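Local coordinates for uncharacterized conserved protein of COG5135 (Nostoc punctiforme, PDB 2I51) that binds flavin mononucleotide and is probably an oxidoreductase related to pyridoxamine 5'-phosphate oxidase, though its substrate is not known, at residues S3-P6 against W7-A10; S102-D105 against L106-A109; R110-M113 against W114-S118. All blocks are in the same frame, centred on the assembly; numbering follows the deposited sequence.

Overall arrangement
The three contacts are local. Each joins neighbouring residues on or next to a helix that packs against the antiparallel sheet. Interaction 1 lies near the N-terminus, where the chain turns into helix 8-17. Interactions 2 and 3 follow one another on helix 107-116: residues 102-109 lead into it and residues 110-118 carry it to its end. Their centres are 13 Å apart. The centre of interaction 1 is 25 Å from each of the other two, and it touches neither. In interaction 3 the side chain of Leu117 is about 8 Å from a bound flavin mononucleotide and touches Ile58 of the flavin pocket.

Interaction 1: residues S3-P6 against W7-A10; sequences SLAP and WRGA
The indole of Trp7 carries the methyl group of Ala5 over one face. Ala5 CB lies 3.8 Å from the centroid of the five-membered ring, 28° off the ring normal, which makes a CH-pi contact. The methyl is displaced toward the rim, and its nearest ring atom is Trp7 CE2 at 3.4 Å. Trp7 CG sits between the backbone N and the carbonyl carbon (chi1 42°), and this folds the indole back beneath Ala5. Edge-to-face contacts with Trp188 and Tyr180 hold the same ring against the sheet.

The second flat group is the guanidinium of Arg8, on a chain bent at chi2 and chi3. In the conformer given, Leu4 CD2 lies over one of its faces, off centre, 3.4 Å from Arg8 NH1, and the two side chains cross at about a right angle. Leu4 has a second conformer, so this contact is doubtful. Arg8 NH1 also bonds to Asn53 OD1 and Thr52 O, and Phe48 makes a cation-pi contact with Arg8.

In the backbone, Arg8 N donates to Ala5 O over 3.0 Å. Water 1 links Ala5 O to Gly9 N, and water 2 links Pro6 O to Ala10 N. Each water bridges a C=O and the N-H four residues on, where a direct helical bond would otherwise lie. The arrangement is a type I beta turn from Ala5 to Arg8 that opens helix 8-17.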
# COMPACT_ATOMS: atom_id res chain seq x y z
N SER A 3 -24.68 13.23 4.22
CA SER A 3 -24.68 13.63 2.81
C SER A 3 -23.49 12.90 2.14
O SER A 3 -22.49 12.58 2.80
CB SER A 3 -24.59 15.14 2.64
OG SER A 3 -23.29 15.62 2.84
N LEU A 4 -23.66 12.59 0.87
CA LEU A 4 -22.60 11.91 0.12
C LEU A 4 -21.39 12.81 -0.01
O LEU A 4 -21.47 13.98 -0.39
CB LEU A 4 -23.09 11.45 -1.28
CG LEU A 4 -23.95 10.17 -1.33
CD1 LEU A 4 -24.75 10.04 -2.64
CD2 LEU A 4 -23.10 8.93 -1.12
N ALA A 5 -20.23 12.26 0.30
CA ALA A 5 -19.00 13.02 0.16
C ALA A 5 -18.75 13.29 -1.31
O ALA A 5 -19.14 12.51 -2.19
CB ALA A 5 -17.84 12.22 0.77
N PRO A 6 -18.08 14.41 -1.63
CA PRO A 6 -17.96 14.86 -3.01
C PRO A 6 -17.08 14.02 -3.91
O PRO A 6 -17.08 14.21 -5.11
CB PRO A 6 -17.36 16.27 -2.84
CG PRO A 6 -16.66 16.23 -1.56
CD PRO A 6 -17.56 15.41 -0.68
N TRP A 7 -16.33 13.09 -3.32
CA TRP A 7 -15.49 12.16 -4.05
C TRP A 7 -16.18 10.83 -4.28
O TRP A 7 -15.61 9.94 -4.93
CB TRP A 7 -14.13 11.91 -3.33
CG TRP A 7 -14.26 11.75 -1.83
CD1 TRP A 7 -14.06 12.71 -0.91
CD2 TRP A 7 -14.67 10.57 -1.10
NE1 TRP A 7 -14.31 12.23 0.33
CE2 TRP A 7 -14.69 10.92 0.27
CE3 TRP A 7 -14.99 9.26 -1.46
CZ2 TRP A 7 -15.03 10.00 1.27
CZ3 TRP A 7 -15.35 8.36 -0.49
CH2 TRP A 7 -15.38 8.74 0.88
N ARG A 8 -17.42 10.69 -3.81
CA ARG A 8 -18.11 9.42 -3.98
C ARG A 8 -18.42 9.10 -5.44
O ARG A 8 -18.31 7.94 -5.85
CB ARG A 8 -19.39 9.34 -3.14
CG ARG A 8 -19.12 9.17 -1.67
CD ARG A 8 -18.75 7.80 -1.29
NE ARG A 8 -19.75 6.74 -1.52
CZ ARG A 8 -20.67 6.38 -0.62
NH1 ARG A 8 -20.80 7.02 0.52
NH2 ARG A 8 -21.47 5.35 -0.86
N GLY A 9 -18.77 10.11 -6.22
CA GLY A 9 -18.99 9.88 -7.63
C GLY A 9 -17.75 9.41 -8.36
O GLY A 9 -17.82 8.52 -9.22
N ALA A 10 -16.60 9.98 -7.99
CA ALA A 10 -15.32 9.60 -8.59
C ALA A 10 -15.04 8.13 -8.30
O ALA A 10 -14.59 7.35 -9.19
CB ALA A 10 -14.17 10.51 -8.09
O HOH W 1 -20.03 12.57 -5.19
O HOH W 2 -16.91 12.71 -7.29

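Interaction 2: residues S102-D105 against L106-A109; sequences SHQD and LQPA. With EDO (1,2-ethanediol), chain K; EDO (1,2-ethanediol), chain M.
Leu106 and Asp105 meet where the chain rounds into helix 107-116, and Gln107 follows one residue on. Leu106 is the N-cap residue. Its amide N donates to His103 O over 2.9 Å. Leu106 CB lies 3.7 Å from His103 O. The Leu106 side chain packs on Thr95 and Ile97. Asp105 CB and the start of its carboxylate lie beside Leu106 N, with Asp105 CB 3.4 Å from that nitrogen. Asp105 CG stands between the backbone N and the carbonyl carbon (chi1 57°), which keeps the carboxylate close to the start of Leu106. Water 4 joins Asp105 O to Ala109 N, though its bond to the nitrogen is weak.

Gln107 N donates to Gln104 O at 3.1 Å and 165°, the straighter of the two turn bonds. The side chains of Gln104 and Gln107 cross at a slant, with their amide planes only 10° apart. Gln107 CG comes 3.7 Å from Gln104 OE1. Water 3 bridges the two amides: it donates to Gln104 OE1 and accepts from Gln107 NE2, and it also accepts from His103 N. One water thus ties both glutamines to the backbone. O2 of the 1,2-ethanediol of chain M accepts a bond from Gln104 NE2 (2.9 Å), and O1 of the one of chain K accepts from Gln104 N. Both molecules probably come from the crystallisation liquor.

Gln107 NE2 also donates to Ser98 O, just after strand 86-97. His103, Leu106 and Gln107 all touch that strand, so the entry to helix 107-116 lies against strand 86-97.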
# COMPACT_ATOMS: atom_id res chain seq x y z
N SER A 102 -16.88 -2.50 22.87
CA SER A 102 -16.47 -1.13 22.54
C SER A 102 -17.39 -0.39 21.58
O SER A 102 -17.42 0.83 21.56
CB SER A 102 -15.05 -1.16 21.94
OG SER A 102 -14.13 -1.63 22.91
N HIS A 103 -18.12 -1.11 20.73
CA HIS A 103 -18.90 -0.47 19.67
C HIS A 103 -20.23 -1.18 19.50
O HIS A 103 -20.57 -1.63 18.41
CB HIS A 103 -18.12 -0.51 18.39
CG HIS A 103 -16.85 0.27 18.45
ND1 HIS A 103 -16.83 1.64 18.56
CD2 HIS A 103 -15.56 -0.14 18.45
CE1 HIS A 103 -15.57 2.05 18.57
NE2 HIS A 103 -14.78 0.99 18.52
N GLN A 104 -21.02 -1.20 20.57
CA GLN A 104 -22.27 -1.98 20.58
C GLN A 104 -23.24 -1.48 19.54
O GLN A 104 -23.96 -2.30 18.92
CB GLN A 104 -22.92 -1.95 21.96
CG GLN A 104 -22.33 -2.96 22.89
CD GLN A 104 -22.24 -4.36 22.27
OE1 GLN A 104 -21.15 -4.80 21.92
NE2 GLN A 104 -23.41 -5.04 22.06
N ASP A 105 -23.26 -0.18 19.32
CA ASP A 105 -24.10 0.40 18.29
C ASP A 105 -23.82 -0.07 16.87
O ASP A 105 -24.66 0.06 16.01
CB ASP A 105 -24.06 1.94 18.32
CG ASP A 105 -22.63 2.51 18.16
OD1 ASP A 105 -21.66 1.93 18.71
OD2 ASP A 105 -22.50 3.58 17.53
N LEU A 106 -22.61 -0.60 16.62
CA LEU A 106 -22.26 -1.07 15.31
C LEU A 106 -22.29 -2.61 15.21
O LEU A 106 -21.85 -3.17 14.21
CB LEU A 106 -20.86 -0.57 14.92
CG LEU A 106 -20.84 0.94 14.60
CD1 LEU A 106 -19.45 1.49 14.63
CD2 LEU A 106 -21.45 1.12 13.20
N GLN A 107 -22.78 -3.28 16.24
CA GLN A 107 -22.90 -4.76 16.10
C GLN A 107 -23.79 -5.15 14.93
O GLN A 107 -23.46 -6.09 14.22
CB GLN A 107 -23.28 -5.44 17.40
CG GLN A 107 -22.14 -5.42 18.40
CD GLN A 107 -20.93 -6.21 17.98
OE1 GLN A 107 -21.07 -7.27 17.35
NE2 GLN A 107 -19.71 -5.70 18.33
N PRO A 108 -24.96 -4.49 14.70
CA PRO A 108 -25.74 -4.87 13.55
C PRO A 108 -24.95 -4.78 12.24
O PRO A 108 -25.11 -5.66 11.37
CB PRO A 108 -26.93 -3.90 13.59
CG PRO A 108 -27.06 -3.57 15.05
CD PRO A 108 -25.68 -3.50 15.56
N ALA A 109 -24.07 -3.77 12.09
CA ALA A 109 -23.25 -3.67 10.91
C ALA A 109 -22.29 -4.82 10.81
O ALA A 109 -22.04 -5.35 9.75
CB ALA A 109 -22.49 -2.34 10.88
C1 EDO K . -20.83 1.35 22.74
O1 EDO K . -20.31 0.07 23.11
C2 EDO K . -19.76 2.44 22.77
O2 EDO K . -19.46 2.85 21.42
C1 EDO M . -20.63 -8.18 21.14
O1 EDO M . -20.19 -7.32 22.20
C2 EDO M . -21.96 -8.82 21.52
O2 EDO M . -23.02 -7.85 21.53
O HOH W 3 -19.07 -3.80 20.45
O HOH W 4 -24.97 -1.00 13.16

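Interaction 3: residues R110-M113 against W114-S118; sequences RIAM and WQELS. With EDO (1,2-ethanediol), chain E.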
# COMPACT_ATOMS: atom_id res chain seq x y z
N ARG A 110 -21.68 -5.19 11.92
CA ARG A 110 -20.76 -6.34 11.94
C ARG A 110 -21.45 -7.65 11.57
O ARG A 110 -20.91 -8.46 10.79
CB ARG A 110 -20.09 -6.41 13.32
CG ARG A 110 -19.16 -7.63 13.56
CD ARG A 110 -18.49 -7.56 14.91
NE ARG A 110 -17.77 -8.79 15.21
CZ ARG A 110 -18.20 -9.76 16.01
NH1 ARG A 110 -19.36 -9.67 16.66
NH2 ARG A 110 -17.46 -10.85 16.14
N ILE A 111 -22.61 -7.85 12.14
CA ILE A 111 -23.42 -9.06 11.89
C ILE A 111 -23.84 -9.13 10.42
O ILE A 111 -23.75 -10.16 9.76
CB ILE A 111 -24.65 -9.11 12.82
CG1 ILE A 111 -24.18 -9.25 14.26
CG2 ILE A 111 -25.56 -10.30 12.42
CD1 ILE A 111 -25.18 -8.75 15.36
N ALA A 112 -24.31 -8.00 9.85
CA ALA A 112 -24.66 -7.93 8.46
C ALA A 112 -23.49 -8.28 7.57
O ALA A 112 -23.63 -9.01 6.60
CB ALA A 112 -25.21 -6.51 8.11
N MSE A 113 -22.32 -7.71 7.87
CA MSE A 113 -21.15 -8.02 7.06
C MSE A 113 -20.85 -9.51 7.06
O MSE A 113 -20.58 -10.13 6.02
CB MSE A 113 -19.97 -7.21 7.53
CG MSE A 113 -18.63 -7.44 6.86
SE MSE A 113 -18.42 -6.44 5.20
CE MSE A 113 -19.11 -7.75 4.13
N TRP A 114 -20.82 -10.10 8.26
CA TRP A 114 -20.58 -11.54 8.40
C TRP A 114 -21.52 -12.34 7.51
O TRP A 114 -21.12 -13.28 6.83
CB TRP A 114 -20.82 -11.95 9.88
CG TRP A 114 -20.65 -13.40 10.13
CD1 TRP A 114 -21.66 -14.31 10.37
CD2 TRP A 114 -19.43 -14.13 10.21
NE1 TRP A 114 -21.13 -15.54 10.62
CE2 TRP A 114 -19.76 -15.47 10.52
CE3 TRP A 114 -18.10 -13.79 10.03
CZ2 TRP A 114 -18.81 -16.44 10.68
CZ3 TRP A 114 -17.14 -14.79 10.21
CH2 TRP A 114 -17.52 -16.09 10.51
N GLN A 115 -22.80 -12.00 7.58
CA GLN A 115 -23.82 -12.72 6.85
C GLN A 115 -23.70 -12.57 5.32
O GLN A 115 -24.10 -13.49 4.58
CB GLN A 115 -25.19 -12.27 7.31
CG GLN A 115 -25.46 -12.74 8.74
CD GLN A 115 -26.83 -12.36 9.22
OE1 GLN A 115 -27.59 -11.74 8.46
NE2 GLN A 115 -27.15 -12.64 10.48
N GLU A 116 -23.16 -11.44 4.87
CA GLU A 116 -23.01 -11.15 3.46
C GLU A 116 -21.82 -11.85 2.84
O GLU A 116 -21.70 -11.92 1.58
CB GLU A 116 -22.88 -9.61 3.30
CG GLU A 116 -24.18 -8.92 3.56
CD GLU A 116 -24.14 -7.41 3.87
OE1 GLU A 116 -23.06 -6.81 3.76
OE2 GLU A 116 -25.23 -6.84 4.20
N LEU A 117 -20.89 -12.31 3.64
CA LEU A 117 -19.75 -13.02 3.14
C LEU A 117 -20.08 -14.33 2.45
O LEU A 117 -21.12 -14.94 2.69
CB LEU A 117 -18.77 -13.32 4.26
CG LEU A 117 -18.19 -12.11 5.00
CD1 LEU A 117 -17.26 -12.63 6.09
CD2 LEU A 117 -17.43 -11.16 4.07
N SER A 118 -19.16 -14.81 1.60
CA SER A 118 -19.26 -16.19 1.19
C SER A 118 -18.88 -17.20 2.29
O SER A 118 -18.21 -16.87 3.26
CB SER A 118 -18.34 -16.46 -0.02
OG SER A 118 -17.00 -16.25 0.39
C1 EDO E . -26.83 -9.13 5.48
O1 EDO E . -27.38 -8.37 4.40
C2 EDO E . -27.94 -9.62 6.38
O2 EDO E . -28.20 -10.98 6.01
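Met113, a selenomethionine here, has CG anti to the backbone N (chi1 177°), and its chain then bends at chi2 and chi3. The bends swing the methyl round to Leu117: Met113 CE lies 3.8 Å from Leu117 CD2. Leu117 has CG beside its own backbone N, which brings Leu117 CG within 3.3 Å of Met113 O. The two side chains cross at about a right angle. Both touch Ile58 and Phe155, so the pair joins the end of the helix to strands 55-60 and 155-169. With an alanine at Leu117, the Met113 methyl would probably lose its apolar neighbour, and a gap would be likely to open beside Ile58 and Phe155.

On another side of the helix, Ile111 and Gln115 run alongside each other and point the same way. Ile111 CG2 lies 3.4 Å from Gln115 NE2, which donates to Ile149 O. Glu116 reaches back over the preceding turn, with its CG 3.1 Å from Ala112 O. Its OE1 forms a salt bridge with Arg56. Its OE2 accepts a bond from O1 of a 1,2-ethanediol (2.6 Å), probably from the crystallisation liquor. The other hydroxyl of that molecule donates to Gln115 OE1.

Trp114 N to Arg110 O is a nearly straight helical bond (170°). The bonds bend toward the end: Glu116 N to Ala112 O narrows to 139°, and those from Glu116 N and Leu117 N to Met113 O are weak. The helix is therefore running out here. Arg122 NH1 bonds to Trp114 O, with weak bonds to Gln115 O and Leu117 O. It probably helps offset the negative end of the helix dipole. The contact itself pairs apolar Met113 and Leu117, while Gln115 and Glu116 end in polar bonds.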